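Local coordinates for protein gamma-glutamyl-gamma-aminobutyraldehyde dehydrogenase (Burkholderia cenocepacia, PDB 4LIH) that probably oxidises aldehydes, gamma-glutamyl-gamma-aminobutyraldehyde among them, to the corresponding carboxylic acids with NAD(P)+ as the electron acceptor, at residues A15-Q18 and H19-A22; C47-P50 and I51-R54; L106-L109 and S110-T114; G118-I121 and G122-T125. One frame throughout, in Å; residues are numbered along the deposited sequence.

Contact 1: residues A15-Q18 and H19-A22; sequences ADWQ and HKAA
Lys20 lies alongside Trp17, one turn further along the same helix, and the two side chains point the same way. Its CB sits 3.6 Å from Asp16 O, above the turn where Lys20 N donates to that same oxygen (3.0 Å). CG leaves anti to the backbone N (chi1 -166°), which sets the chain beside the indole of Trp17. CD then comes to 3.9 Å from Trp17 CZ3, and CE closes to 3.6 Å from the same ring atom, approaching the six-membered ring obliquely. Bends at chi3 and chi4 turn NZ away from the ring. Lysine suits the place because its methylenes can lie against an aromatic ring in a residue that is only partly exposed. At the next residue, Ala21 N donates to Trp17 O at 2.9 Å, and the small Ala21 CB rests 3.5 Å from that oxygen. This is the flank by which the N-terminal helix 14-23 packs on its neighbours: Trp17 is buried against Asp107 and Leu111 of helix 106-117 and Ile121 and Thr125 of helix 121-142, Lys20 covers the first two as well, and Gln18 and His19 stay at the surface.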
ATOM      1  N   ALA A  15     -23.852  42.963  12.949  1.00 23.61           N
ATOM      2  CA  ALA A  15     -24.526  43.929  12.079  1.00 23.54           C
ATOM      3  C   ALA A  15     -24.238  43.660  10.601  1.00 22.61           C
ATOM      4  O   ALA A  15     -25.131  43.782   9.760  1.00 22.18           O
ATOM      5  CB  ALA A  15     -24.115  45.368  12.461  1.00 23.87           C
ATOM      6  N   ASP A  16     -22.994  43.291  10.303  1.00 22.58           N
ATOM      7  CA  ASP A  16     -22.578  42.957   8.927  1.00 22.60           C
ATOM      8  C   ASP A  16     -23.365  41.749   8.415  1.00 20.90           C
ATOM      9  O   ASP A  16     -23.876  41.767   7.301  1.00 20.83           O
ATOM     10  CB  ASP A  16     -21.084  42.622   8.835  1.00 23.53           C
ATOM     11  CG  ASP A  16     -20.176  43.834   9.033  1.00 24.98           C
ATOM     12  OD1 ASP A  16     -20.662  44.992   9.057  1.00 27.78           O
ATOM     13  OD2 ASP A  16     -18.966  43.594   9.171  1.00 24.96           O
ATOM     14  N   TRP A  17     -23.475  40.713   9.244  1.00 19.96           N
ATOM     15  CA  TRP A  17     -24.211  39.505   8.849  1.00 18.86           C
ATOM     16  C   TRP A  17     -25.696  39.782   8.681  1.00 19.96           C
ATOM     17  O   TRP A  17     -26.310  39.284   7.730  1.00 19.83           O
ATOM     18  CB  TRP A  17     -23.973  38.353   9.833  1.00 17.61           C
ATOM     19  CG  TRP A  17     -22.570  37.817   9.768  1.00 16.29           C
ATOM     20  CD1 TRP A  17     -21.630  37.868  10.747  1.00 15.93           C
ATOM     21  CD2 TRP A  17     -21.950  37.165   8.645  1.00 15.69           C
ATOM     22  NE1 TRP A  17     -20.467  37.293  10.316  1.00 15.48           N
ATOM     23  CE2 TRP A  17     -20.628  36.856   9.025  1.00 15.39           C
ATOM     24  CE3 TRP A  17     -22.392  36.803   7.367  1.00 15.48           C
ATOM     25  CZ2 TRP A  17     -19.727  36.189   8.164  1.00 15.13           C
ATOM     26  CZ3 TRP A  17     -21.491  36.145   6.502  1.00 15.34           C
ATOM     27  CH2 TRP A  17     -20.177  35.836   6.922  1.00 14.99           C
ATOM     28  N   GLN A  18     -26.268  40.571   9.585  1.00 20.81           N
ATOM     29  CA  GLN A  18     -27.674  40.963   9.477  1.00 23.02           C
ATOM     30  C   GLN A  18     -27.942  41.732   8.186  1.00 23.87           C
ATOM     31  O   GLN A  18     -28.929  41.476   7.516  1.00 23.80           O
ATOM     32  CB  GLN A  18     -28.100  41.816  10.678  1.00 23.39           C
ATOM     33  CG  GLN A  18     -28.190  41.031  11.980  1.00 23.50           C
ATOM     34  CD  GLN A  18     -28.417  41.912  13.194  1.00 23.77           C
ATOM     35  OE1 GLN A  18     -27.803  42.968  13.339  1.00 24.25           O
ATOM     36  NE2 GLN A  18     -29.312  41.479  14.071  1.00 24.54           N
ATOM     37  N   HIS A  19     -27.050  42.650   7.827  1.00 25.75           N
ATOM     38  CA  HIS A  19     -27.188  43.380   6.571  1.00 27.03           C
ATOM     39  C   HIS A  19     -27.063  42.490   5.322  1.00 25.96           C
ATOM     40  O   HIS A  19     -27.847  42.608   4.400  1.00 24.88           O
ATOM     41  CB  HIS A  19     -26.175  44.510   6.484  1.00 30.23           C
ATOM     42  CG  HIS A  19     -26.470  45.470   5.377  1.00 33.86           C
ATOM     43  ND1 HIS A  19     -25.772  45.474   4.187  1.00 35.48           N
ATOM     44  CD2 HIS A  19     -27.424  46.423   5.257  1.00 34.49           C
ATOM     45  CE1 HIS A  19     -26.264  46.409   3.394  1.00 36.29           C
ATOM     46  NE2 HIS A  19     -27.275  46.992   4.015  1.00 35.54           N
ATOM     47  N   LYS A  20     -26.075  41.601   5.295  1.00 24.97           N
ATOM     48  CA  LYS A  20     -25.979  40.615   4.226  1.00 24.62           C
ATOM     49  C   LYS A  20     -27.258  39.740   4.143  1.00 22.79           C
ATOM     50  O   LYS A  20     -27.760  39.508   3.067  1.00 21.69           O
ATOM     51  CB  LYS A  20     -24.724  39.778   4.420  1.00 25.67           C
ATOM     52  CG  LYS A  20     -24.327  38.943   3.208  1.00 27.14           C
ATOM     53  CD  LYS A  20     -23.190  37.978   3.527  1.00 27.26           C
ATOM     54  CE  LYS A  20     -21.933  38.678   4.025  1.00 28.82           C
ATOM     55  NZ  LYS A  20     -21.197  39.464   2.988  1.00 30.42           N
ATOM     56  N   ALA A  21     -27.796  39.289   5.274  1.00 21.69           N
ATOM     57  CA  ALA A  21     -29.032  38.489   5.259  1.00 22.53           C
ATOM     58  C   ALA A  21     -30.216  39.246   4.584  1.00 23.42           C
ATOM     59  O   ALA A  21     -31.020  38.653   3.848  1.00 23.72           O
ATOM     60  CB  ALA A  21     -29.396  38.045   6.676  1.00 22.45           C
ATOM     61  N   ALA A  22     -30.282  40.556   4.803  1.00 24.58           N
ATOM     62  CA  ALA A  22     -31.317  41.411   4.218  1.00 25.34           C
ATOM     63  C   ALA A  22     -31.215  41.582   2.686  1.00 25.68           C
ATOM     64  O   ALA A  22     -32.230  41.729   2.020  1.00 27.90           O
ATOM     65  CB  ALA A  22     -31.297  42.770   4.895  1.00 25.43           C
TER

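Contact 2: residues C47-P50 and I51-R54; sequences CVSP and IDGR
A tight turn joining two antiparallel strands, 44-48 and 55-60, brings Ser49 against Gly53 and Arg54, with an Asx turn at Asp52 built into it. Ser49 N donates to Arg54 O at 2.8 Å and Gly53 N returns a bond of the same length to Ser49 O, so Ser49 holds both sides of the turn through its backbone. Its CB also packs on Arg54 CG, 3.7 Å away. With OG anti to the backbone N (chi1 -172°), the hydroxyl swings over Ile51, where it takes a weak bond from Ile51 N at 3.4 Å and touches the isoleucine side chain; its stronger partner is Leu115 O of helix 106-117. This connection is a β-hairpin of the aldehyde dehydrogenase fold, and Pro50 and Ile51 at its bend face the loops around Asn340, Pro341 and Ala350. Proline is at home here, its ring limiting the backbone as the chain leaves the strand, and Gly53 adopts a positive phi (78°) that favours glycine. Asp52 OD1 receives two donors from opposite faces of the carboxylate: Arg54 N at 3.0 Å, from well above the plane, and Arg54 NE at 2.9 Å, on the syn side. One oxygen thus holds both the backbone N and the NE of Arg54. In the conformer described, a bend at chi3 accompanies the approach of NE to OD1, and the NE contact is a salt bridge in which OD1 lies in the guanidinium plane, at its edge.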
ATOM      1  N   CYS A  47     -38.915  27.019   3.294  1.00 13.95           N
ATOM      2  CA  CYS A  47     -37.669  26.883   4.000  1.00 13.59           C
ATOM      3  C   CYS A  47     -37.598  27.906   5.119  1.00 13.86           C
ATOM      4  O   CYS A  47     -37.428  29.132   4.886  1.00 13.64           O
ATOM      5  CB  CYS A  47     -36.549  27.073   3.025  1.00 13.77           C
ATOM      6  SG  CYS A  47     -34.882  27.012   3.723  1.00 13.47           S
ATOM      7  N   VAL A  48     -37.744  27.391   6.337  1.00 13.93           N
ATOM      8  CA  VAL A  48     -37.891  28.211   7.542  1.00 14.26           C
ATOM      9  C   VAL A  48     -36.595  28.230   8.351  1.00 14.02           C
ATOM     10  O   VAL A  48     -35.871  27.245   8.400  1.00 15.07           O
ATOM     11  CB  VAL A  48     -39.028  27.677   8.443  1.00 14.68           C
ATOM     12  CG1 VAL A  48     -39.228  28.560   9.666  1.00 14.91           C
ATOM     13  CG2 VAL A  48     -40.321  27.582   7.664  1.00 14.84           C
ATOM     14  N   SER A  49     -36.261  29.390   8.902  1.00 13.60           N
ATOM     15  CA  SER A  49     -35.073  29.552   9.707  1.00 12.87           C
ATOM     16  C   SER A  49     -35.355  29.229  11.165  1.00 12.73           C
ATOM     17  O   SER A  49     -36.302  29.754  11.746  1.00 12.47           O
ATOM     18  CB  SER A  49     -34.598  30.994   9.627  1.00 12.84           C
ATOM     19  OG  SER A  49     -33.350  31.139  10.255  1.00 12.27           O
ATOM     20  N   PRO A  50     -34.488  28.428  11.782  1.00 12.55           N
ATOM     21  CA  PRO A  50     -34.575  28.144  13.205  1.00 12.68           C
ATOM     22  C   PRO A  50     -34.272  29.323  14.120  1.00 13.10           C
ATOM     23  O   PRO A  50     -34.580  29.273  15.306  1.00 12.95           O
ATOM     24  CB  PRO A  50     -33.505  27.068  13.435  1.00 12.52           C
ATOM     25  CG  PRO A  50     -33.018  26.628  12.100  1.00 12.40           C
ATOM     26  CD  PRO A  50     -33.490  27.597  11.076  1.00 12.43           C
ATOM     27  N   ILE A  51     -33.684  30.366  13.575  1.00 13.54           N
ATOM     28  CA  ILE A  51     -33.238  31.480  14.369  1.00 14.34           C
ATOM     29  C   ILE A  51     -34.461  32.153  14.960  1.00 14.66           C
ATOM     30  O   ILE A  51     -34.490  32.472  16.155  1.00 14.20           O
ATOM     31  CB  ILE A  51     -32.454  32.502  13.510  1.00 14.75           C
ATOM     32  CG1 ILE A  51     -31.147  31.839  12.995  1.00 15.08           C
ATOM     33  CG2 ILE A  51     -32.142  33.762  14.327  1.00 14.95           C
ATOM     34  CD1 ILE A  51     -30.468  32.624  11.871  1.00 15.65           C
ATOM     35  N   ASP A  52     -35.457  32.348  14.100  1.00 14.94           N
ATOM     36  CA  ASP A  52     -36.623  33.149  14.472  1.00 15.75           C
ATOM     37  C   ASP A  52     -37.899  32.741  13.767  1.00 16.38           C
ATOM     38  O   ASP A  52     -38.915  33.431  13.885  1.00 16.67           O
ATOM     39  CB  ASP A  52     -36.303  34.634  14.228  1.00 16.09           C
ATOM     40  CG  ASP A  52     -36.025  34.960  12.769  1.00 16.24           C
ATOM     41  OD1 ASP A  52     -36.069  34.044  11.899  1.00 15.84           O
ATOM     42  OD2 ASP A  52     -35.768  36.164  12.507  1.00 16.81           O
ATOM     43  N   GLY A  53     -37.884  31.620  13.052  1.00 16.85           N
ATOM     44  CA  GLY A  53     -39.064  31.192  12.276  1.00 17.75           C
ATOM     45  C   GLY A  53     -39.338  31.898  10.940  1.00 18.44           C
ATOM     46  O   GLY A  53     -40.341  31.601  10.290  1.00 19.24           O
ATOM     47  N   ARG A  54     -38.459  32.808  10.517  0.50 18.44           N
ATOM     48  CA  ARG A  54     -38.657  33.529   9.254  0.50 18.44           C
ATOM     49  C   ARG A  54     -38.650  32.538   8.087  0.50 18.17           C
ATOM     50  O   ARG A  54     -37.870  31.587   8.083  0.50 17.64           O
ATOM     51  CB  ARG A  54     -37.595  34.647   9.065  0.50 18.68           C
ATOM     52  CG  ARG A  54     -36.147  34.200   8.804  0.50 18.46           C
ATOM     53  CD  ARG A  54     -35.125  35.350   8.775  0.50 18.78           C
ATOM     54  NE  ARG A  54     -34.351  35.475  10.007  0.50 18.74           N
ATOM     55  CZ  ARG A  54     -33.166  36.084  10.114  0.50 18.70           C
ATOM     56  NH1 ARG A  54     -32.555  36.608   9.061  0.50 18.48           N
ATOM     57  NH2 ARG A  54     -32.563  36.138  11.290  0.50 18.48           N
TER

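Contact 3: residues L106-L109 and S110-T114; sequences LDEL and SLLET
Ser110 turns its hydroxyl back toward Leu106, one turn earlier in the same helix, while Glu108 and Leu112 run side by side on another flank. With OG anti to its own carbonyl carbon and beside the backbone N (chi1 -62°), the serine reaches Leu106 O at 2.8 Å from above the carbonyl plane. Ser110 N donates to the same oxygen, also at 2.8 Å, but from the opposite face, so two hydrogen bonds grip one carbonyl. The hydroxyl also lies 3.6 Å from Leu106 CD2, a methyl that comes round toward it although the leucine sets off from the backbone in another direction. Serine fits because it is small enough to be buried against Thr125 and Val129 of helix 121-142 and can use up its hydroxyl proton within its own helix.

On the other flank Glu108 CG passes 4.2 Å from Leu112 CD1, and Leu112 CG lies 3.2 Å from Glu108 O. The extended glutamate chain offers methylene to the leucine and takes its carboxylate onward to a salt bridge with Arg210 of helix 206-218. Leu109 CD2 meets Leu112 CD1 more loosely, at 4.4 Å, and both leucines face that same neighbouring helix; their branched, apolar ends suit a buried interface. Glu113, buried too, spends its carboxylate on Thr207 and Ile179 N. The chemistry is that of a helix enclosed on several sides: hydrogen bonds answer the polar ends of Ser110 and Glu113, which should lower the cost of burying them, and Arg210 probably balances the charge of the partly exposed Glu108.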
ATOM      1  N   LEU A 106     -17.340  31.910   0.282  1.00 12.61           N
ATOM      2  CA  LEU A 106     -17.438  31.408   1.648  1.00 12.04           C
ATOM      3  C   LEU A 106     -18.446  32.177   2.515  1.00 11.94           C
ATOM      4  O   LEU A 106     -19.170  31.547   3.284  1.00 11.52           O
ATOM      5  CB  LEU A 106     -16.081  31.354   2.347  1.00 11.79           C
ATOM      6  CG  LEU A 106     -16.189  30.867   3.805  1.00 11.80           C
ATOM      7  CD1 LEU A 106     -15.122  29.849   4.152  1.00 11.73           C
ATOM      8  CD2 LEU A 106     -16.141  32.027   4.764  1.00 12.04           C
ATOM      9  N   ASP A 107     -18.454  33.519   2.447  1.00 12.14           N
ATOM     10  CA  ASP A 107     -19.385  34.313   3.285  1.00 12.41           C
ATOM     11  C   ASP A 107     -20.855  33.983   2.970  1.00 12.16           C
ATOM     12  O   ASP A 107     -21.631  33.740   3.886  1.00 11.63           O
ATOM     13  CB  ASP A 107     -19.175  35.832   3.143  1.00 13.14           C
ATOM     14  CG  ASP A 107     -17.880  36.305   3.761  1.00 13.59           C
ATOM     15  OD1 ASP A 107     -17.190  35.558   4.453  1.00 14.09           O
ATOM     16  OD2 ASP A 107     -17.538  37.472   3.553  1.00 15.17           O
ATOM     17  N   GLU A 108     -21.205  33.956   1.690  1.00 12.07           N
ATOM     18  CA  GLU A 108     -22.554  33.591   1.244  1.00 12.36           C
ATOM     19  C   GLU A 108     -22.953  32.181   1.710  1.00 11.88           C
ATOM     20  O   GLU A 108     -24.053  31.975   2.239  1.00 11.75           O
ATOM     21  CB  GLU A 108     -22.677  33.665  -0.274  1.00 12.74           C
ATOM     22  CG  GLU A 108     -24.075  33.431  -0.793  1.00 13.15           C
ATOM     23  CD  GLU A 108     -24.139  33.204  -2.279  1.00 13.71           C
ATOM     24  OE1 GLU A 108     -23.081  33.211  -2.953  1.00 14.57           O
ATOM     25  OE2 GLU A 108     -25.257  33.017  -2.779  1.00 13.97           O
ATOM     26  N   LEU A 109     -22.037  31.234   1.553  1.00 11.69           N
ATOM     27  CA  LEU A 109     -22.342  29.841   1.875  1.00 11.21           C
ATOM     28  C   LEU A 109     -22.467  29.679   3.393  1.00 11.00           C
ATOM     29  O   LEU A 109     -23.319  28.961   3.892  1.00 10.82           O
ATOM     30  CB  LEU A 109     -21.263  28.915   1.315  1.00 11.11           C
ATOM     31  CG  LEU A 109     -21.261  28.717  -0.186  1.00 11.21           C
ATOM     32  CD1 LEU A 109     -20.011  27.963  -0.617  1.00 11.15           C
ATOM     33  CD2 LEU A 109     -22.524  27.988  -0.623  1.00 11.26           C
ATOM     34  N   SER A 110     -21.555  30.301   4.113  1.00 10.85           N
ATOM     35  CA  SER A 110     -21.620  30.302   5.565  1.00 10.64           C
ATOM     36  C   SER A 110     -22.942  30.916   6.060  1.00 10.60           C
ATOM     37  O   SER A 110     -23.594  30.357   6.959  1.00 10.30           O
ATOM     38  CB  SER A 110     -20.431  31.034   6.132  1.00 10.70           C
ATOM     39  OG  SER A 110     -19.223  30.400   5.784  1.00 10.66           O
ATOM     40  N   LEU A 111     -23.351  32.038   5.467  1.00 10.65           N
ATOM     41  CA  LEU A 111     -24.597  32.713   5.899  1.00 10.70           C
ATOM     42  C   LEU A 111     -25.844  31.889   5.551  1.00 10.47           C
ATOM     43  O   LEU A 111     -26.766  31.789   6.345  1.00 10.54           O
ATOM     44  CB  LEU A 111     -24.654  34.150   5.351  1.00 11.07           C
ATOM     45  CG  LEU A 111     -25.958  34.953   5.617  1.00 11.34           C
ATOM     46  CD1 LEU A 111     -26.144  35.262   7.104  1.00 11.50           C
ATOM     47  CD2 LEU A 111     -25.919  36.235   4.805  1.00 11.61           C
ATOM     48  N   LEU A 112     -25.873  31.275   4.370  1.00 10.23           N
ATOM     49  CA  LEU A 112     -26.948  30.369   4.009  1.00 10.08           C
ATOM     50  C   LEU A 112     -27.088  29.225   5.011  1.00  9.83           C
ATOM     51  O   LEU A 112     -28.209  28.940   5.436  1.00  9.90           O
ATOM     52  CB  LEU A 112     -26.731  29.782   2.613  1.00 10.08           C
ATOM     53  CG  LEU A 112     -26.902  30.727   1.462  1.00 10.30           C
ATOM     54  CD1 LEU A 112     -26.357  30.075   0.202  1.00 10.31           C
ATOM     55  CD2 LEU A 112     -28.392  31.045   1.291  1.00 10.40           C
ATOM     56  N   GLU A 113     -25.963  28.611   5.399  1.00  9.56           N
ATOM     57  CA  GLU A 113     -25.952  27.496   6.356  1.00  9.41           C
ATOM     58  C   GLU A 113     -26.463  27.890   7.734  1.00  9.32           C
ATOM     59  O   GLU A 113     -27.153  27.102   8.381  1.00  9.18           O
ATOM     60  CB  GLU A 113     -24.518  26.916   6.517  1.00  9.45           C
ATOM     61  CG  GLU A 113     -24.425  25.501   7.122  1.00  9.37           C
ATOM     62  CD  GLU A 113     -24.662  24.432   6.070  1.00  9.42           C
ATOM     63  OE1 GLU A 113     -25.498  24.630   5.180  1.00  9.70           O
ATOM     64  OE2 GLU A 113     -23.967  23.426   6.071  1.00  9.39           O
ATOM     65  N   THR A 114     -26.058  29.074   8.187  1.00  9.34           N
ATOM     66  CA  THR A 114     -26.424  29.627   9.505  1.00  9.33           C
ATOM     67  C   THR A 114     -27.920  29.997   9.500  1.00  9.50           C
ATOM     68  O   THR A 114     -28.623  29.670  10.433  1.00  9.41           O
ATOM     69  CB  THR A 114     -25.557  30.866   9.855  1.00  9.37           C
ATOM     70  OG1 THR A 114     -24.212  30.461  10.186  1.00  9.26           O
ATOM     71  CG2 THR A 114     -26.149  31.669  11.000  1.00  9.41           C
TER

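Contact 4: residues G118-I121 and G122-T125; sequences GKPI and GDTT
This is a helix N-terminus: the linker after helix 106-117 turns at Gly118 and runs into helix 121-142, with Pro120 in the N-cap position and the first turn closing on Pro120 O and Ile121 O. Thr124 N donates to Pro120 O at 3.0 Å, and Asp123 N adds a weak bond to the same oxygen. Pro120 lies beside Asp123, pointing the same way, with its CG 3.5 Å from Asp123 OD2. Proline suits the cap because it has no N-H to satisfy and its ring fixes phi just before the helix; Gly118, at a phi of 81°, takes the positive value that glycine allows most easily as the preceding helix ends.

At the next residue, Ile121 O accepts from both Thr125 OG1 (2.8 Å) and Thr125 N (3.2 Å). The hydroxyl comes in the carbonyl plane and the amide is tilted from it; OG1, set between the backbone N and the carbonyl carbon (chi1 59°), is thereby turned back along the helix. Thr125 CG2 meanwhile rests 4.0 Å from Ile121 CG1, and Ile121 CD1 comes within 3.6 Å of Thr124 OG1. That second hydroxyl is engaged by Thr114 and Ser110 O of helix 106-117, while Thr124 CG2 packs at 3.8 Å on Lys119 CB. Lys119 bends beyond this point and buries its amine among Asp128, Asn176 O and Asn304. Threonine therefore serves two ends here, a methyl for packing and a hydroxyl for a backbone carbonyl, and the buried lysine charge is probably stabilised by Asp128 and the oxygens about it.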
ATOM      1  N   GLY A 118     -29.499  27.052  11.667  1.00  9.66           N
ATOM      2  CA  GLY A 118     -29.372  27.672  13.009  1.00  9.66           C
ATOM      3  C   GLY A 118     -27.994  27.561  13.628  1.00  9.67           C
ATOM      4  O   GLY A 118     -27.814  27.812  14.815  1.00  9.88           O
ATOM      5  N   LYS A 119     -27.027  27.167  12.812  1.00  9.41           N
ATOM      6  CA  LYS A 119     -25.651  26.947  13.219  1.00  9.30           C
ATOM      7  C   LYS A 119     -24.837  28.235  13.361  1.00  9.59           C
ATOM      8  O   LYS A 119     -24.820  29.039  12.436  1.00  9.76           O
ATOM      9  CB  LYS A 119     -25.023  26.045  12.169  1.00  9.10           C
ATOM     10  CG  LYS A 119     -25.629  24.644  12.123  1.00  8.83           C
ATOM     11  CD  LYS A 119     -25.248  23.951  10.801  1.00  8.76           C
ATOM     12  CE  LYS A 119     -23.752  23.761  10.626  1.00  8.69           C
ATOM     13  NZ  LYS A 119     -23.235  22.532  11.292  1.00  8.61           N
ATOM     14  N   PRO A 120     -24.142  28.436  14.505  1.00  9.75           N
ATOM     15  CA  PRO A 120     -23.425  29.702  14.669  1.00 10.11           C
ATOM     16  C   PRO A 120     -22.585  30.106  13.421  1.00 10.28           C
ATOM     17  O   PRO A 120     -21.904  29.258  12.819  1.00 10.35           O
ATOM     18  CB  PRO A 120     -22.527  29.424  15.879  1.00 10.07           C
ATOM     19  CG  PRO A 120     -23.318  28.452  16.718  1.00  9.87           C
ATOM     20  CD  PRO A 120     -23.974  27.553  15.674  1.00  9.75           C
ATOM     21  N   ILE A 121     -22.586  31.401  13.080  1.00 10.68           N
ATOM     22  CA  ILE A 121     -21.814  31.922  11.985  1.00 10.87           C
ATOM     23  C   ILE A 121     -20.294  31.795  12.241  1.00 10.98           C
ATOM     24  O   ILE A 121     -19.533  31.627  11.298  1.00 11.12           O
ATOM     25  CB  ILE A 121     -22.247  33.399  11.640  1.00 11.20           C
ATOM     26  CG1 ILE A 121     -21.650  33.884  10.303  1.00 11.43           C
ATOM     27  CG2 ILE A 121     -21.906  34.350  12.758  1.00 11.28           C
ATOM     28  CD1 ILE A 121     -22.275  33.244   9.065  1.00 11.49           C
ATOM     29  N   GLY A 122     -19.879  31.820  13.507  1.00 11.07           N
ATOM     30  CA  GLY A 122     -18.483  31.615  13.877  1.00 11.11           C
ATOM     31  C   GLY A 122     -18.064  30.166  13.546  1.00 11.09           C
ATOM     32  O   GLY A 122     -16.885  29.881  13.295  1.00 11.50           O
ATOM     33  N   ASP A 123     -19.020  29.245  13.577  1.00 11.17           N
ATOM     34  CA  ASP A 123     -18.806  27.852  13.207  1.00 11.18           C
ATOM     35  C   ASP A 123     -18.815  27.615  11.691  1.00 10.96           C
ATOM     36  O   ASP A 123     -17.924  26.943  11.130  1.00 10.70           O
ATOM     37  CB  ASP A 123     -19.902  26.969  13.860  1.00 11.59           C
ATOM     38  CG  ASP A 123     -19.803  26.880  15.428  1.00 12.21           C
ATOM     39  OD1 ASP A 123     -18.833  27.378  16.052  1.00 13.15           O
ATOM     40  OD2 ASP A 123     -20.681  26.203  16.040  1.00 12.50           O
ATOM     41  N   THR A 124     -19.846  28.124  11.007  1.00 10.83           N
ATOM     42  CA  THR A 124     -20.010  27.862   9.561  1.00 10.73           C
ATOM     43  C   THR A 124     -18.910  28.452   8.689  1.00 10.78           C
ATOM     44  O   THR A 124     -18.534  27.865   7.669  1.00 10.55           O
ATOM     45  CB  THR A 124     -21.387  28.274   9.006  1.00 10.50           C
ATOM     46  OG1 THR A 124     -21.605  29.689   9.167  1.00 10.78           O
ATOM     47  CG2 THR A 124     -22.470  27.472   9.679  1.00 10.43           C
ATOM     48  N   THR A 125     -18.393  29.607   9.104  1.00 10.93           N
ATOM     49  CA  THR A 125     -17.304  30.257   8.414  1.00 11.10           C
ATOM     50  C   THR A 125     -15.953  29.585   8.583  1.00 11.34           C
ATOM     51  O   THR A 125     -15.057  29.800   7.756  1.00 11.52           O
ATOM     52  CB  THR A 125     -17.152  31.737   8.829  1.00 11.24           C
ATOM     53  OG1 THR A 125     -16.909  31.823  10.236  1.00 11.02           O
ATOM     54  CG2 THR A 125     -18.404  32.539   8.461  1.00 11.35           C
TER

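Along the chain the contacts follow in the order 1, 2, 3, 4, all on the same side of the chain's centre. Contacts 3 and 4 are nearest, centres about 8 Å apart, on helices 106-117 and 121-142, which follow each other in the chain; Thr114 OG1 joins them through a probable hydrogen bond to Lys119 O (2.7 Å). Helix 14-23 of contact 1 lies over both, Trp17 CE2 meeting Ile121 CG1 at 3.4 Å and Lys20 CD meeting Leu111 CD2 at 3.5 Å. The hairpin of contact 2, about 15 Å from each of the others between centres, touches all three. N-terminal elements and this helical pair thus form one packed region, away from the predicted active-site residue Glu274.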